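Local coordinates for bifunctional cytochrome P450/NADPH--P450 reductase (Deinococcus aerius, PDB 7F3H), which probably hydroxylates fatty acids or similar substrates at a haem iron, drawing electrons from NADPH through a fused reductase domain, at residues A325-S330 against A363-P368. Residues are numbered along the deposited sequence; the frame is centred on the assembly and turned at random.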
loop_
_atom_site.group_PDB
_atom_site.type_symbol
_atom_site.label_atom_id
_atom_site.label_comp_id
_atom_site.label_asym_id
_atom_site.label_seq_id
_atom_site.Cartn_x
_atom_site.Cartn_y
_atom_site.Cartn_z
ATOM N N ALA A 325 -7.332 -4.961 -9.783
ATOM C CA ALA A 325 -7.726 -4.865 -8.379
ATOM C C ALA A 325 -7.257 -3.543 -7.798
ATOM O O ALA A 325 -8.021 -2.854 -7.114
ATOM C CB ALA A 325 -7.169 -6.037 -7.570
ATOM N N LEU A 326 -6.034 -3.124 -8.154
ATOM C CA LEU A 326 -5.536 -1.819 -7.736
ATOM C C LEU A 326 -6.330 -0.686 -8.394
ATOM O O LEU A 326 -6.399 0.414 -7.850
ATOM C CB LEU A 326 -4.047 -1.703 -8.058
ATOM C CG LEU A 326 -3.051 -2.455 -7.159
ATOM C CD1 LEU A 326 -1.624 -2.258 -7.618
ATOM C CD2 LEU A 326 -3.163 -2.077 -5.682
ATOM N N ARG A 327 -6.944 -0.918 -9.553
ATOM C CA ARG A 327 -7.832 0.132 -10.053
ATOM C C ARG A 327 -9.115 0.237 -9.218
ATOM O O ARG A 327 -9.548 1.342 -8.892
ATOM C CB ARG A 327 -8.165 -0.068 -11.536
ATOM C CG ARG A 327 -8.841 1.153 -12.163
ATOM C CD ARG A 327 -9.138 0.932 -13.630
ATOM N NE ARG A 327 -10.232 -0.016 -13.805
ATOM C CZ ARG A 327 -11.519 0.304 -13.717
ATOM N NH1 ARG A 327 -11.872 1.558 -13.459
ATOM N NH2 ARG A 327 -12.444 -0.641 -13.859
ATOM N N PHE A 328 -9.749 -0.897 -8.864
ATOM C CA PHE A 328 -10.926 -0.840 -7.989
ATOM C C PHE A 328 -10.594 -0.389 -6.566
ATOM O O PHE A 328 -11.392 0.334 -5.961
ATOM C CB PHE A 328 -11.666 -2.179 -7.835
ATOM C CG PHE A 328 -12.669 -2.484 -8.897
ATOM C CD1 PHE A 328 -12.866 -1.631 -9.965
ATOM C CD2 PHE A 328 -13.610 -3.483 -8.673
ATOM C CE1 PHE A 328 -13.842 -1.891 -10.919
ATOM C CE2 PHE A 328 -14.618 -3.747 -9.596
ATOM C CZ PHE A 328 -14.728 -2.940 -10.737
ATOM N N TRP A 329 -9.499 -0.877 -5.975
ATOM C CA TRP A 329 -9.299 -0.787 -4.516
ATOM C C TRP A 329 -7.825 -0.516 -4.173
ATOM O O TRP A 329 -7.180 -1.238 -3.421
ATOM C CB TRP A 329 -9.809 -2.058 -3.820
ATOM C CG TRP A 329 -11.314 -2.175 -3.828
ATOM C CD1 TRP A 329 -12.078 -3.075 -4.526
ATOM C CD2 TRP A 329 -12.234 -1.334 -3.112
ATOM N NE1 TRP A 329 -13.426 -2.842 -4.280
ATOM C CE2 TRP A 329 -13.540 -1.769 -3.431
ATOM C CE3 TRP A 329 -12.074 -0.263 -2.223
ATOM C CZ2 TRP A 329 -14.673 -1.173 -2.889
ATOM C CZ3 TRP A 329 -13.201 0.334 -1.692
ATOM C CH2 TRP A 329 -14.486 -0.125 -2.023
ATOM N N SER A 330 -7.281 0.548 -4.766
ATOM C CA SER A 330 -5.945 1.039 -4.429
ATOM C C SER A 330 -5.852 1.377 -2.937
ATOM O O SER A 330 -6.645 2.174 -2.408
ATOM C CB SER A 330 -5.657 2.255 -5.313
ATOM O OG SER A 330 -4.313 2.656 -5.289
ATOM N N ALA A 363 -12.122 7.849 -7.235
ATOM C CA ALA A 363 -12.878 8.576 -8.242
ATOM C C ALA A 363 -12.073 8.707 -9.531
ATOM O O ALA A 363 -12.637 8.628 -10.629
ATOM C CB ALA A 363 -13.297 9.937 -7.695
ATOM N N LEU A 364 -10.755 8.925 -9.417
ATOM C CA LEU A 364 -9.878 9.006 -10.590
ATOM C C LEU A 364 -9.793 7.668 -11.329
ATOM O O LEU A 364 -9.848 7.611 -12.571
ATOM C CB LEU A 364 -8.491 9.476 -10.152
ATOM C CG LEU A 364 -7.367 9.398 -11.189
ATOM C CD1 LEU A 364 -7.532 10.408 -12.317
ATOM C CD2 LEU A 364 -6.071 9.592 -10.512
ATOM N N HIS A 365 -9.609 6.585 -10.578
ATOM C CA HIS A 365 -9.466 5.259 -11.149
ATOM C C HIS A 365 -10.742 4.787 -11.825
ATOM O O HIS A 365 -10.722 3.752 -12.509
ATOM C CB HIS A 365 -9.040 4.305 -10.051
ATOM C CG HIS A 365 -7.569 4.329 -9.782
ATOM N ND1 HIS A 365 -6.956 3.429 -8.939
ATOM C CD2 HIS A 365 -6.583 5.116 -10.276
ATOM C CE1 HIS A 365 -5.652 3.662 -8.921
ATOM N NE2 HIS A 365 -5.400 4.679 -9.729
ATOM N N ARG A 366 -11.854 5.491 -11.588
ATOM C CA ARG A 366 -13.156 5.183 -12.153
ATOM C C ARG A 366 -13.752 6.345 -12.949
ATOM O O ARG A 366 -14.971 6.413 -13.113
ATOM C CB ARG A 366 -14.109 4.802 -11.028
ATOM C CG ARG A 366 -13.781 3.516 -10.371
ATOM C CD ARG A 366 -14.858 3.270 -9.376
ATOM N NE ARG A 366 -14.455 2.277 -8.406
ATOM C CZ ARG A 366 -15.143 1.168 -8.169
ATOM N NH1 ARG A 366 -16.257 0.950 -8.850
ATOM N NH2 ARG A 366 -14.710 0.282 -7.266
ATOM N N HIS A 367 -12.945 7.275 -13.415
ATOM C CA HIS A 367 -13.505 8.442 -14.098
ATOM C C HIS A 367 -14.013 8.052 -15.481
ATOM O O HIS A 367 -13.242 7.515 -16.281
ATOM C CB HIS A 367 -12.468 9.557 -14.227
ATOM C CG HIS A 367 -13.085 10.900 -14.460
ATOM N ND1 HIS A 367 -13.822 11.184 -15.591
ATOM C CD2 HIS A 367 -13.132 12.013 -13.691
ATOM C CE1 HIS A 367 -14.253 12.432 -15.532
ATOM N NE2 HIS A 367 -13.862 12.950 -14.380
ATOM N N PRO A 368 -15.284 8.320 -15.808
ATOM C CA PRO A 368 -15.811 7.868 -17.120
ATOM C C PRO A 368 -15.070 8.438 -18.316
ATOM O O PRO A 368 -15.019 7.775 -19.357
ATOM C CB PRO A 368 -17.271 8.344 -17.126
ATOM C CG PRO A 368 -17.459 9.196 -15.885
ATOM C CD PRO A 368 -16.306 8.935 -14.946
#
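Arg327 reaches across to the backbone of His365 in a worked example of how the ExxR motif of a cytochrome P450, here on helix 317-329, ties its arginine into the fold. Polar bonds come first: Glu324, the motif's acid, forms a salt bridge with Arg327 NE, while Pro374 O takes a hydrogen bond from NH2. Arg327 NH1 donates to His365 O, at 2.7 Å, and the oxygen meets the guanidinium edge within its plane. With CG anti to the backbone N (chi1 -168°) and a bend at chi3, the chain passes close beside this carbonyl. Replacing Arg327 by alanine is likely to strip Glu324 of its charged mate and His365 O of its NH1 donor. Backbone acceptors answer from the other direction. His365 ND1 is shared by two weak hydrogen bonds, to Leu326 O and Arg327 O, each 3.3 Å long. His365 NE2 accepts from Lys396 N, which together with the ND1 bonds would limit the ring's rotation, and Leu326 touches the haem, placing this contact beside the cofactor pocket. Stacking completes the contact. The extended Arg366 side chain, its NH1 salt-bridged to Asp375, lays its guanidinium flat over one face of Phe328, planes 15° apart, as a cation-pi pair. Arg366 NH2 sits off-centre over the ring, 3.8 Å from Phe328 CD1.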